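Local coordinates for cellulose biosynthesis protein BcsG (PDB 5OLT) that is required for cellulose biosynthesis in Salmonella and carries, in this extramembrane domain, a zinc site of an alkaline phosphatase family metalloenzyme, at residues I64-L69 with Q239-E244; Y189-V194 with T212-L217; T178-F183 with K235-K240; H82-H87 with A247-L252. All blocks are in the same frame, centred on the assembly; numbering follows the deposited sequence. Where two conformers were deposited one is given.

Helix 234-255 organises three of the four contacts: successive parts meet a small hairpin (contact 3), the end of strand 60-66 and the turn with Cys67 (contact 1), and the short helix 84-87 (contact 4). Contact 2 sets helix 191-203 against strand 210-216, which neighbours strand 60-66 in the same sheet. The centres of contacts 1 and 2 lie about 9 Å apart, as do those of contacts 1 and 3; contacts 3 and 4 are about 18 Å apart. Contact 1 holds Cys67, a zinc ligand, whereas the side chain of Leu216 in contact 2 stays about 9 Å from the metal. A probable hydrogen bond, Asn65 N to Phe214 O (2.8 Å), joins contacts 1 and 2.

Contact 1: residues I64-L69 with Q239-E244; sequences INICSL and QKLFDE. With ZN (zinc ion), chain B.
With CG of Leu241 set opposite its backbone N (chi1 175°), the side chain reaches out from the helix and its CD2 meets CG2 of Ile66 tip to tip at 4.0 Å. Phe242 adopts another setting, CG opposite the carbonyl carbon (chi1 -60°), which carries the far end of the ring to Leu69. There CZ of Phe242 lies 3.9 Å from CD1 of Leu69, a methyl at the ring's edge and in its plane, and CE1 is 4.0 Å from CD2 of the same leucine. All four side chains are buried. They fasten helix 234-255 to an interior strand of the mixed sheet and to the loop that follows it, in the layered alpha/beta fold of the alkaline phosphatase family. Between Ile66 and Leu69 the chain turns Cys67 the other way, so that SG binds zinc at 2.3 Å; Ser102, Glu266, His267 and a water 2.5 Å from the metal complete the site. Leu241 also packs on Leu216, and the rings of Trp85 and His82 meet Phe242 edge-to-face.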
loop_
_atom_site.group_PDB
_atom_site.type_symbol
_atom_site.label_atom_id
_atom_site.label_comp_id
_atom_site.label_asym_id
_atom_site.label_seq_id
_atom_site.Cartn_x
_atom_site.Cartn_y
_atom_site.Cartn_z
ATOM N N ILE A 64 -5.985 1.382 -4.634
ATOM C CA ILE A 64 -5.850 2.812 -4.886
ATOM C C ILE A 64 -4.506 3.229 -4.269
ATOM O O ILE A 64 -4.370 3.302 -3.035
ATOM C CB ILE A 64 -7.045 3.576 -4.236
ATOM C CG1 ILE A 64 -8.363 3.130 -4.899
ATOM C CG2 ILE A 64 -6.839 5.085 -4.334
ATOM C CD1 ILE A 64 -9.590 3.778 -4.305
ATOM N N ASN A 65 -3.491 3.459 -5.122
ATOM C CA ASN A 65 -2.121 3.674 -4.692
ATOM C C ASN A 65 -1.796 5.154 -4.886
ATOM O O ASN A 65 -1.776 5.652 -6.007
ATOM C CB ASN A 65 -1.231 2.742 -5.544
ATOM C CG ASN A 65 0.222 2.793 -5.173
ATOM O OD1 ASN A 65 0.604 2.742 -3.977
ATOM N ND2 ASN A 65 1.063 2.852 -6.187
ATOM N N ILE A 66 -1.620 5.859 -3.771
ATOM C CA ILE A 66 -1.589 7.327 -3.781
ATOM C C ILE A 66 -0.190 7.844 -3.531
ATOM O O ILE A 66 0.409 7.550 -2.492
ATOM C CB ILE A 66 -2.535 7.899 -2.698
ATOM C CG1 ILE A 66 -3.979 7.409 -2.928
ATOM C CG2 ILE A 66 -2.451 9.439 -2.644
ATOM C CD1 ILE A 66 -4.923 7.715 -1.779
ATOM N N CYS A 67 0.325 8.630 -4.476
ATOM C CA CYS A 67 1.640 9.257 -4.300
ATOM C C CYS A 67 1.578 10.329 -3.202
ATOM O O CYS A 67 0.607 11.081 -3.133
ATOM C CB CYS A 67 2.076 9.867 -5.652
ATOM S SG CYS A 67 3.718 10.668 -5.663
ATOM N N SER A 68 2.639 10.415 -2.383
ATOM C CA SER A 68 2.865 11.609 -1.549
ATOM C C SER A 68 1.789 11.834 -0.475
ATOM O O SER A 68 1.276 12.954 -0.333
ATOM C CB SER A 68 3.062 12.867 -2.419
ATOM O OG SER A 68 4.189 12.693 -3.271
ATOM N N LEU A 69 1.518 10.788 0.315
ATOM C CA LEU A 69 0.528 10.833 1.387
ATOM C C LEU A 69 1.023 9.952 2.529
ATOM O O LEU A 69 0.960 8.719 2.430
ATOM C CB LEU A 69 -0.836 10.346 0.856
ATOM C CG LEU A 69 -1.935 10.288 1.942
ATOM C CD1 LEU A 69 -2.190 11.661 2.515
ATOM C CD2 LEU A 69 -3.206 9.724 1.291
ATOM N N GLN A 239 -7.744 17.620 0.548
ATOM C CA GLN A 239 -9.177 17.701 0.786
ATOM C C GLN A 239 -9.974 17.309 -0.464
ATOM O O GLN A 239 -10.967 16.569 -0.354
ATOM C CB GLN A 239 -9.519 19.132 1.224
ATOM C CG GLN A 239 -11.017 19.352 1.427
ATOM C CD GLN A 239 -11.573 18.745 2.707
ATOM O OE1 GLN A 239 -10.863 18.655 3.743
ATOM N NE2 GLN A 239 -12.865 18.368 2.675
ATOM N N LYS A 240 -9.574 17.824 -1.635
ATOM C CA LYS A 240 -10.265 17.511 -2.877
ATOM C C LYS A 240 -10.232 16.018 -3.143
ATOM O O LYS A 240 -11.254 15.413 -3.469
ATOM C CB LYS A 240 -9.606 18.279 -4.032
ATOM C CG LYS A 240 -10.139 17.945 -5.425
ATOM C CD LYS A 240 -9.492 18.880 -6.434
ATOM C CE LYS A 240 -9.936 18.643 -7.872
ATOM N NZ LYS A 240 -11.106 19.440 -8.251
ATOM N N LEU A 241 -9.052 15.406 -2.985
ATOM C CA LEU A 241 -8.928 13.963 -3.197
ATOM C C LEU A 241 -9.801 13.178 -2.217
ATOM O O LEU A 241 -10.505 12.247 -2.617
ATOM C CB LEU A 241 -7.460 13.531 -3.035
ATOM C CG LEU A 241 -7.228 12.008 -3.109
ATOM C CD1 LEU A 241 -7.696 11.400 -4.443
ATOM C CD2 LEU A 241 -5.763 11.703 -2.851
ATOM N N PHE A 242 -9.744 13.554 -0.937
ATOM C CA PHE A 242 -10.480 12.788 0.053
ATOM C C PHE A 242 -11.981 12.954 -0.152
ATOM O O PHE A 242 -12.733 11.996 0.016
ATOM C CB PHE A 242 -10.080 13.190 1.472
ATOM C CG PHE A 242 -8.610 12.989 1.792
ATOM C CD1 PHE A 242 -7.793 12.144 1.048
ATOM C CD2 PHE A 242 -8.060 13.651 2.904
ATOM C CE1 PHE A 242 -6.449 12.023 1.387
ATOM C CE2 PHE A 242 -6.712 13.525 3.231
ATOM C CZ PHE A 242 -5.911 12.692 2.468
ATOM N N ASP A 243 -12.419 14.159 -0.530
ATOM C CA ASP A 243 -13.838 14.364 -0.865
ATOM C C ASP A 243 -14.261 13.550 -2.085
ATOM O O ASP A 243 -15.370 12.970 -2.087
ATOM C CB ASP A 243 -14.096 15.855 -1.116
ATOM C CG ASP A 243 -14.171 16.675 0.196
ATOM O OD1 ASP A 243 -14.339 16.076 1.294
ATOM O OD2 ASP A 243 -14.068 17.931 0.083
ATOM N N GLU A 244 -13.367 13.424 -3.085
ATOM C CA GLU A 244 -13.710 12.622 -4.248
ATOM C C GLU A 244 -13.742 11.135 -3.916
ATOM O O GLU A 244 -14.629 10.437 -4.394
ATOM C CB GLU A 244 -12.785 12.921 -5.414
ATOM C CG GLU A 244 -13.065 14.298 -5.991
ATOM C CD GLU A 244 -12.422 14.533 -7.342
ATOM O OE1 GLU A 244 -11.522 13.774 -7.777
ATOM O OE2 GLU A 244 -12.830 15.541 -7.989
HETATM ZN ZN ZN B . 5.203 8.955 -5.416
HETATM O O HOH W 1 6.832 10.729 -6.085
#

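Contact 2: residues Y189-V194 with T212-L217; sequences YDDLAV and TFFNLL
Val194 and Asp191 both approach the ring of Phe214 from helix 191-203. Phe214 extends toward them, CG anti to the backbone N (chi1 176°). CG1 of Val194 stands 3.6 Å from CE1 of Phe214 and comes equally near CZ, slanting in toward that end of the ring. Beside it, OD1 of Asp191 is 3.6 Å from CZ of Phe214, with the carboxylate and ring planes turned 65° apart. The same oxygen lies 3.6 Å from CD2 of Leu216, so one carboxylate is wedged against two apolar side chains. Leu216 in turn helps to fix the ring: its CD1 sits over the centre of one face of Phe214, 3.5 Å above the plane.

In the next shell, Asp190 is the N-cap of the helix. Its OD2 accepts from the backbone N of Ala193 at 3.0 Å through the anti lone pair, with an N-H...O angle of 152°, while N of Leu192 is hydrogen-bonded to OE1 of Glu244. Asp191 thus stands in the first turn, where the helix end would probably favour its negative charge; the nearby carboxylate of Asp148 would probably oppose it. Met146 of strand 142-147 touches both Val194 and Phe214. The helix therefore packs on two adjacent parallel strands, 142-147 and 210-216, whose connection it forms part of, as in a beta-alpha-beta crossover, here with helix 156-162 and a two-stranded hairpin also in the connection.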
loop_
_atom_site.group_PDB
_atom_site.type_symbol
_atom_site.label_atom_id
_atom_site.label_comp_id
_atom_site.label_asym_id
_atom_site.label_seq_id
_atom_site.Cartn_x
_atom_site.Cartn_y
_atom_site.Cartn_z
ATOM N N TYR A 189 -5.649 13.811 -14.242
ATOM C CA TYR A 189 -7.078 13.774 -14.465
ATOM C C TYR A 189 -7.851 13.755 -13.149
ATOM O O TYR A 189 -7.335 13.273 -12.121
ATOM C CB TYR A 189 -7.441 12.532 -15.282
ATOM C CG TYR A 189 -6.752 12.564 -16.609
ATOM C CD1 TYR A 189 -7.110 13.528 -17.556
ATOM C CD2 TYR A 189 -5.730 11.654 -16.911
ATOM C CE1 TYR A 189 -6.445 13.610 -18.776
ATOM C CE2 TYR A 189 -5.062 11.724 -18.150
ATOM C CZ TYR A 189 -5.438 12.696 -19.064
ATOM O OH TYR A 189 -4.788 12.729 -20.285
ATOM N N ASP A 190 -9.102 14.206 -13.196
ATOM C CA ASP A 190 -9.941 14.174 -12.021
ATOM C C ASP A 190 -10.160 12.737 -11.556
ATOM O O ASP A 190 -10.598 11.861 -12.342
ATOM C CB ASP A 190 -11.301 14.787 -12.321
ATOM C CG ASP A 190 -12.127 14.883 -11.095
ATOM O OD1 ASP A 190 -11.872 15.795 -10.273
ATOM O OD2 ASP A 190 -12.998 14.024 -10.923
ATOM N N ASP A 191 -9.951 12.508 -10.264
ATOM C CA ASP A 191 -10.005 11.125 -9.767
ATOM C C ASP A 191 -11.406 10.556 -9.714
ATOM O O ASP A 191 -11.600 9.356 -9.965
ATOM C CB ASP A 191 -9.337 11.021 -8.413
ATOM C CG ASP A 191 -7.849 11.235 -8.540
ATOM O OD1 ASP A 191 -7.257 10.507 -9.411
ATOM O OD2 ASP A 191 -7.287 12.161 -7.877
ATOM N N LEU A 192 -12.401 11.397 -9.369
ATOM C CA LEU A 192 -13.771 10.899 -9.384
ATOM C C LEU A 192 -14.160 10.505 -10.794
ATOM O O LEU A 192 -14.863 9.497 -10.966
ATOM C CB LEU A 192 -14.713 11.937 -8.795
ATOM C CG LEU A 192 -16.183 11.554 -8.617
ATOM C CD1 LEU A 192 -16.298 10.249 -7.819
ATOM C CD2 LEU A 192 -16.943 12.718 -7.971
ATOM N N ALA A 193 -13.726 11.270 -11.806
ATOM C CA ALA A 193 -14.033 10.893 -13.205
ATOM C C ALA A 193 -13.376 9.570 -13.600
ATOM O O ALA A 193 -14.008 8.727 -14.239
ATOM C CB ALA A 193 -13.616 11.991 -14.158
ATOM N N VAL A 194 -12.115 9.369 -13.189
ATOM C CA VAL A 194 -11.430 8.107 -13.458
ATOM C C VAL A 194 -12.186 6.946 -12.780
ATOM O O VAL A 194 -12.395 5.892 -13.389
ATOM C CB VAL A 194 -9.971 8.149 -12.936
ATOM C CG1 VAL A 194 -9.313 6.787 -13.062
ATOM C CG2 VAL A 194 -9.139 9.168 -13.714
ATOM N N THR A 212 -7.904 -4.355 -10.096
ATOM C CA THR A 212 -7.429 -3.132 -10.709
ATOM C C THR A 212 -6.383 -2.475 -9.827
ATOM O O THR A 212 -6.592 -2.304 -8.620
ATOM C CB THR A 212 -8.615 -2.152 -10.918
ATOM O OG1 THR A 212 -9.544 -2.770 -11.784
ATOM C CG2 THR A 212 -8.165 -0.855 -11.533
ATOM N N PHE A 213 -5.269 -2.084 -10.461
ATOM C CA PHE A 213 -4.247 -1.247 -9.858
ATOM C C PHE A 213 -4.423 0.170 -10.360
ATOM O O PHE A 213 -4.355 0.421 -11.581
ATOM C CB PHE A 213 -2.857 -1.779 -10.228
ATOM C CG PHE A 213 -1.735 -1.010 -9.604
ATOM C CD1 PHE A 213 -1.518 -1.117 -8.225
ATOM C CD2 PHE A 213 -0.916 -0.189 -10.361
ATOM C CE1 PHE A 213 -0.465 -0.416 -7.629
ATOM C CE2 PHE A 213 0.148 0.552 -9.761
ATOM C CZ PHE A 213 0.340 0.429 -8.388
ATOM N N PHE A 214 -4.661 1.096 -9.430
ATOM C CA PHE A 214 -4.922 2.487 -9.780
ATOM C C PHE A 214 -3.889 3.385 -9.097
ATOM O O PHE A 214 -3.827 3.385 -7.865
ATOM C CB PHE A 214 -6.359 2.839 -9.320
ATOM C CG PHE A 214 -6.795 4.288 -9.510
ATOM C CD1 PHE A 214 -6.210 5.170 -10.458
ATOM C CD2 PHE A 214 -7.845 4.788 -8.709
ATOM C CE1 PHE A 214 -6.655 6.477 -10.598
ATOM C CE2 PHE A 214 -8.292 6.102 -8.873
ATOM C CZ PHE A 214 -7.703 6.950 -9.800
ATOM N N ASN A 215 -3.074 4.112 -9.881
ATOM C CA ASN A 215 -2.064 4.993 -9.302
ATOM C C ASN A 215 -2.451 6.465 -9.491
ATOM O O ASN A 215 -2.864 6.869 -10.574
ATOM C CB ASN A 215 -0.668 4.711 -9.895
ATOM C CG ASN A 215 0.390 5.549 -9.238
ATOM O OD1 ASN A 215 0.764 6.598 -9.755
ATOM N ND2 ASN A 215 0.894 5.087 -8.086
ATOM N N LEU A 216 -2.361 7.225 -8.397
ATOM C CA LEU A 216 -2.840 8.609 -8.315
ATOM C C LEU A 216 -1.735 9.577 -7.943
ATOM O O LEU A 216 -1.096 9.408 -6.911
ATOM C CB LEU A 216 -3.934 8.756 -7.212
ATOM C CG LEU A 216 -5.220 8.012 -7.423
ATOM C CD1 LEU A 216 -5.031 6.542 -7.104
ATOM C CD2 LEU A 216 -6.305 8.600 -6.532
ATOM N N LEU A 217 -1.595 10.629 -8.737
ATOM C CA LEU A 217 -0.549 11.627 -8.588
ATOM C C LEU A 217 -0.940 13.043 -8.064
ATOM O O LEU A 217 -0.060 13.902 -8.003
ATOM C CB LEU A 217 0.058 11.815 -10.021
ATOM C CG LEU A 217 1.501 12.259 -10.117
ATOM C CD1 LEU A 217 2.418 11.187 -9.525
ATOM C CD2 LEU A 217 1.871 12.541 -11.570
#

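Contact 3: residues T178-F183 with K235-K240; sequences TALLSF and KIRAQK
The flat guanidinium group of Arg237 is not what Leu180 touches: the leucine lies over neither of its faces, and packs instead against the aliphatic chain behind it. The nitrogens are engaged by backbone carbonyls, NH1 by those of Pro218 and His220, with weak bonds from NH2 to Ala232 O and from NE to Asp233 O. A second flat group, the ring of Phe183, stacks on His220 and meets Phe153 edge-to-face, so His220 links the surroundings of both. The contact sets a small antiparallel hairpin, strands 178-181 and 187-189, beside the early turns of helix 234-255. The hairpin contains a classic beta bulge, in which Ala179 and Leu180 both face Val188; the CB atoms of these two successive residues are both directed toward the helix.

At the centre, the side chains of Leu180 and Arg237 cross at about a right angle. CD1 of Leu180 is 3.8 Å from CD of Arg237, and CD2 follows at 4.1 Å, so the leucine's fork faces a single methylene. A bend about the CG-CD bond of Arg237 (chi3 -76°) turns the charged end off toward its carbonyl partners. Lys240, one turn further along the helix, runs extended to CE before bending at chi4 (90°), and its CE lies 4.2 Å from CB of Ala179.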
loop_
_atom_site.group_PDB
_atom_site.type_symbol
_atom_site.label_atom_id
_atom_site.label_comp_id
_atom_site.label_asym_id
_atom_site.label_seq_id
_atom_site.Cartn_x
_atom_site.Cartn_y
_atom_site.Cartn_z
ATOM N N THR A 178 -9.381 17.346 -16.765
ATOM C CA THR A 178 -8.103 17.605 -16.117
ATOM C C THR A 178 -8.343 18.356 -14.810
ATOM O O THR A 178 -9.034 19.402 -14.772
ATOM C CB THR A 178 -7.238 18.437 -17.065
ATOM O OG1 THR A 178 -6.880 17.608 -18.170
ATOM C CG2 THR A 178 -5.948 18.903 -16.406
ATOM N N ALA A 179 -7.810 17.818 -13.715
ATOM C CA ALA A 179 -7.900 18.473 -12.410
ATOM C C ALA A 179 -6.705 19.386 -12.125
ATOM O O ALA A 179 -6.876 20.476 -11.512
ATOM C CB ALA A 179 -7.994 17.411 -11.358
ATOM N N LEU A 180 -5.515 18.936 -12.522
ATOM C CA LEU A 180 -4.258 19.626 -12.254
ATOM C C LEU A 180 -3.354 19.450 -13.457
ATOM O O LEU A 180 -3.490 18.515 -14.222
ATOM C CB LEU A 180 -3.529 19.039 -11.019
ATOM C CG LEU A 180 -4.277 19.172 -9.677
ATOM C CD1 LEU A 180 -3.758 18.132 -8.685
ATOM C CD2 LEU A 180 -4.130 20.583 -9.118
ATOM N N LEU A 181 -2.388 20.351 -13.582
ATOM C CA LEU A 181 -1.220 20.095 -14.422
ATOM C C LEU A 181 -0.046 19.724 -13.563
ATOM O O LEU A 181 0.176 20.323 -12.490
ATOM C CB LEU A 181 -0.915 21.280 -15.339
ATOM C CG LEU A 181 -2.043 21.502 -16.353
ATOM C CD1 LEU A 181 -1.700 22.749 -17.190
ATOM C CD2 LEU A 181 -2.362 20.295 -17.263
ATOM N N SER A 182 0.700 18.722 -14.022
ATOM C CA SER A 182 1.658 18.113 -13.162
ATOM C C SER A 182 2.900 18.920 -13.236
ATOM O O SER A 182 3.039 19.830 -14.064
ATOM C CB SER A 182 1.895 16.624 -13.477
ATOM O OG SER A 182 2.570 16.493 -14.703
ATOM N N PHE A 183 3.763 18.636 -12.271
ATOM C CA PHE A 183 5.111 19.186 -12.192
ATOM C C PHE A 183 5.909 19.004 -13.501
ATOM O O PHE A 183 6.853 19.752 -13.732
ATOM C CB PHE A 183 5.835 18.527 -11.007
ATOM C CG PHE A 183 5.816 17.024 -11.058
ATOM C CD1 PHE A 183 4.678 16.300 -10.628
ATOM C CD2 PHE A 183 6.914 16.321 -11.559
ATOM C CE1 PHE A 183 4.647 14.908 -10.714
ATOM C CE2 PHE A 183 6.893 14.935 -11.626
ATOM C CZ PHE A 183 5.759 14.224 -11.199
ATOM N N LYS A 235 -2.985 20.992 1.262
ATOM C CA LYS A 235 -4.202 20.652 1.979
ATOM C C LYS A 235 -5.450 20.821 1.088
ATOM O O LYS A 235 -6.429 20.088 1.259
ATOM C CB LYS A 235 -4.344 21.399 3.299
ATOM C CG LYS A 235 -4.613 22.881 3.198
ATOM C CD LYS A 235 -4.816 23.503 4.597
ATOM C CE LYS A 235 -3.566 23.558 5.449
ATOM N NZ LYS A 235 -2.346 24.083 4.772
ATOM N N ILE A 236 -5.404 21.757 0.122
ATOM C CA ILE A 236 -6.505 21.884 -0.828
ATOM C C ILE A 236 -6.601 20.653 -1.724
ATOM O O ILE A 236 -7.696 20.089 -1.898
ATOM C CB ILE A 236 -6.328 23.160 -1.693
ATOM C CG1 ILE A 236 -6.471 24.421 -0.827
ATOM C CG2 ILE A 236 -7.288 23.178 -2.903
ATOM C CD1 ILE A 236 -7.893 24.697 -0.298
ATOM N N ARG A 237 -5.450 20.194 -2.222
ATOM C CA ARG A 237 -5.448 19.000 -3.063
ATOM C C ARG A 237 -5.858 17.759 -2.299
ATOM O O ARG A 237 -6.543 16.875 -2.841
ATOM C CB ARG A 237 -4.097 18.831 -3.739
ATOM C CG ARG A 237 -3.860 19.898 -4.818
ATOM C CD ARG A 237 -2.491 19.702 -5.415
ATOM N NE ARG A 237 -1.471 20.190 -4.495
ATOM C CZ ARG A 237 -0.245 19.685 -4.376
ATOM N NH1 ARG A 237 0.075 18.536 -4.988
ATOM N NH2 ARG A 237 0.630 20.266 -3.559
ATOM N N ALA A 238 -5.398 17.660 -1.050
ATOM C CA ALA A 238 -5.717 16.460 -0.245
ATOM C C ALA A 238 -7.191 16.461 0.129
ATOM O O ALA A 238 -7.848 15.425 0.005
ATOM C CB ALA A 238 -4.817 16.391 0.977
ATOM N N GLN A 239 -7.744 17.620 0.548
ATOM C CA GLN A 239 -9.177 17.701 0.786
ATOM C C GLN A 239 -9.974 17.309 -0.464
ATOM O O GLN A 239 -10.967 16.569 -0.354
ATOM C CB GLN A 239 -9.519 19.132 1.224
ATOM C CG GLN A 239 -11.017 19.352 1.427
ATOM C CD GLN A 239 -11.573 18.745 2.707
ATOM O OE1 GLN A 239 -10.863 18.655 3.743
ATOM N NE2 GLN A 239 -12.865 18.368 2.675
ATOM N N LYS A 240 -9.574 17.824 -1.635
ATOM C CA LYS A 240 -10.265 17.511 -2.877
ATOM C C LYS A 240 -10.232 16.018 -3.143
ATOM O O LYS A 240 -11.254 15.413 -3.469
ATOM C CB LYS A 240 -9.606 18.279 -4.032
ATOM C CG LYS A 240 -10.139 17.945 -5.425
ATOM C CD LYS A 240 -9.492 18.880 -6.434
ATOM C CE LYS A 240 -9.936 18.643 -7.872
ATOM N NZ LYS A 240 -11.106 19.440 -8.251
#

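Contact 4: residues H82-H87 with A247-L252; sequences HPLWSH and AFFTEL
Leu84 brings its CD1 methyl obliquely to the Phe249 ring, 3.7 Å from CE2 and 4.1 Å from CD2, and the two side chains cross at about a right angle. Leu84 is extended about its first side-chain bond (chi1 176°), which carries the fork to the ring. His87, modelled in two conformers, adds at most a marginal contact, its CB lying 4.5 Å from CD2 of Phe249. Around the pair, Leu84 also packs on Phe242 and Leu245, while Phe299 meets Phe249 edge-to-face.

The contact brings the short, weakly bonded helix 84-87 against the long helix 234-255, beside strand 291-299 of the mixed sheet. A capping bond prepares the turn: ND1 of His82 accepts from the backbone N of Leu84 at 3.0 Å, nearly straight at 170° and close to the imidazole plane. Pro83 CD rests 3.3 Å above one face of the same ring, toward its rim. NE2 of His82 is hydrogen-bonded to OD1 of Asp243, so partners at both nitrogens fix the rotation of the imidazole and tie the approach to the short helix directly to the long one. Within the turn, the backbone N of His87 donates to O of Leu84 at 2.9 Å, a three-residue spacing like that of a 3-10 helix.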
loop_
_atom_site.group_PDB
_atom_site.type_symbol
_atom_site.label_atom_id
_atom_site.label_comp_id
_atom_site.label_asym_id
_atom_site.label_seq_id
_atom_site.Cartn_x
_atom_site.Cartn_y
_atom_site.Cartn_z
ATOM N N HIS A 82 -10.901 14.319 8.581
ATOM C CA HIS A 82 -11.666 14.171 7.363
ATOM C C HIS A 82 -12.537 12.903 7.463
ATOM O O HIS A 82 -12.036 11.871 7.915
ATOM C CB HIS A 82 -10.757 14.067 6.136
ATOM C CG HIS A 82 -11.524 14.216 4.866
ATOM N ND1 HIS A 82 -12.310 13.209 4.347
ATOM C CD2 HIS A 82 -11.708 15.301 4.061
ATOM C CE1 HIS A 82 -12.934 13.665 3.268
ATOM N NE2 HIS A 82 -12.571 14.927 3.066
ATOM N N PRO A 83 -13.824 12.974 7.052
ATOM C CA PRO A 83 -14.713 11.827 7.171
ATOM C C PRO A 83 -14.209 10.562 6.474
ATOM O O PRO A 83 -14.599 9.478 6.879
ATOM C CB PRO A 83 -16.020 12.293 6.502
ATOM C CG PRO A 83 -15.955 13.776 6.453
ATOM C CD PRO A 83 -14.533 14.207 6.621
ATOM N N LEU A 84 -13.338 10.668 5.466
ATOM C CA LEU A 84 -12.847 9.471 4.748
ATOM C C LEU A 84 -12.283 8.445 5.730
ATOM O O LEU A 84 -12.555 7.248 5.593
ATOM C CB LEU A 84 -11.764 9.860 3.723
ATOM C CG LEU A 84 -11.114 8.666 2.975
ATOM C CD1 LEU A 84 -12.120 8.021 2.034
ATOM C CD2 LEU A 84 -9.894 9.206 2.247
ATOM N N TRP A 85 -11.516 8.892 6.725
ATOM C CA TRP A 85 -10.830 7.944 7.593
ATOM C C TRP A 85 -11.799 7.087 8.353
ATOM O O TRP A 85 -11.502 5.940 8.605
ATOM C CB TRP A 85 -9.826 8.611 8.558
ATOM C CG TRP A 85 -8.924 9.552 7.828
ATOM C CD1 TRP A 85 -8.842 10.911 8.008
ATOM C CD2 TRP A 85 -7.998 9.224 6.786
ATOM N NE1 TRP A 85 -7.939 11.444 7.136
ATOM C CE2 TRP A 85 -7.388 10.437 6.386
ATOM C CE3 TRP A 85 -7.602 8.009 6.147
ATOM C CZ2 TRP A 85 -6.433 10.487 5.370
ATOM C CZ3 TRP A 85 -6.656 8.083 5.143
ATOM C CH2 TRP A 85 -6.093 9.312 4.767
ATOM N N SER A 86 -12.947 7.658 8.696
ATOM C CA SER A 86 -13.933 6.945 9.463
ATOM C C SER A 86 -14.745 5.971 8.611
ATOM O O SER A 86 -15.505 5.169 9.179
ATOM C CB SER A 86 -14.848 7.957 10.189
ATOM O OG SER A 86 -15.704 8.586 9.264
ATOM N N HIS A 87 -14.600 6.018 7.274
ATOM C CA HIS A 87 -15.412 5.209 6.414
ATOM C C HIS A 87 -14.827 3.844 6.100
ATOM O O HIS A 87 -15.527 2.955 5.669
ATOM C CB HIS A 87 -15.820 6.036 5.193
ATOM C CG HIS A 87 -16.703 7.200 5.556
ATOM N ND1 HIS A 87 -16.876 8.293 4.741
ATOM C CD2 HIS A 87 -17.415 7.463 6.680
ATOM C CE1 HIS A 87 -17.688 9.159 5.318
ATOM N NE2 HIS A 87 -18.008 8.691 6.507
ATOM N N ALA A 247 -16.963 10.511 -2.041
ATOM C CA ALA A 247 -18.077 10.566 -2.978
ATOM C C ALA A 247 -18.129 9.256 -3.760
ATOM O O ALA A 247 -19.212 8.686 -3.933
ATOM C CB ALA A 247 -17.951 11.755 -3.900
ATOM N N PHE A 248 -16.973 8.753 -4.192
ATOM C CA PHE A 248 -16.959 7.498 -4.877
ATOM C C PHE A 248 -17.379 6.325 -4.002
ATOM O O PHE A 248 -18.103 5.441 -4.475
ATOM C CB PHE A 248 -15.592 7.228 -5.514
ATOM C CG PHE A 248 -15.635 6.034 -6.390
ATOM C CD1 PHE A 248 -16.461 6.074 -7.541
ATOM C CD2 PHE A 248 -14.943 4.887 -6.075
ATOM C CE1 PHE A 248 -16.560 5.004 -8.385
ATOM C CE2 PHE A 248 -15.055 3.755 -6.946
ATOM C CZ PHE A 248 -15.884 3.831 -8.075
ATOM N N PHE A 249 -16.968 6.314 -2.737
ATOM C CA PHE A 249 -17.411 5.256 -1.834
ATOM C C PHE A 249 -18.938 5.263 -1.785
ATOM O O PHE A 249 -19.568 4.197 -1.791
ATOM C CB PHE A 249 -16.816 5.448 -0.446
ATOM C CG PHE A 249 -15.357 5.085 -0.331
ATOM C CD1 PHE A 249 -14.572 4.726 -1.450
ATOM C CD2 PHE A 249 -14.758 5.074 0.930
ATOM C CE1 PHE A 249 -13.208 4.388 -1.297
ATOM C CE2 PHE A 249 -13.422 4.729 1.083
ATOM C CZ PHE A 249 -12.647 4.404 -0.024
ATOM N N THR A 250 -19.538 6.449 -1.723
ATOM C CA THR A 250 -21.030 6.551 -1.748
ATOM C C THR A 250 -21.639 5.970 -3.035
ATOM O O THR A 250 -22.650 5.219 -2.979
ATOM C CB THR A 250 -21.476 8.000 -1.486
ATOM O OG1 THR A 250 -20.960 8.386 -0.205
ATOM C CG2 THR A 250 -22.971 8.119 -1.464
ATOM N N GLU A 251 -21.041 6.289 -4.179
ATOM C CA GLU A 251 -21.444 5.701 -5.461
ATOM C C GLU A 251 -21.321 4.188 -5.441
ATOM O O GLU A 251 -22.217 3.477 -5.951
ATOM C CB GLU A 251 -20.658 6.270 -6.657
ATOM C CG GLU A 251 -21.004 7.696 -7.026
ATOM C CD GLU A 251 -22.507 7.884 -7.183
ATOM O OE1 GLU A 251 -23.082 7.299 -8.138
ATOM O OE2 GLU A 251 -23.118 8.597 -6.339
ATOM N N LEU A 252 -20.251 3.686 -4.821
ATOM C CA LEU A 252 -20.037 2.236 -4.769
ATOM C C LEU A 252 -21.087 1.574 -3.922
ATOM O O LEU A 252 -21.616 0.511 -4.313
ATOM C CB LEU A 252 -18.664 1.858 -4.210
ATOM C CG LEU A 252 -17.492 1.781 -5.158
ATOM C CD1 LEU A 252 -16.366 1.184 -4.343
ATOM C CD2 LEU A 252 -17.755 0.937 -6.383
#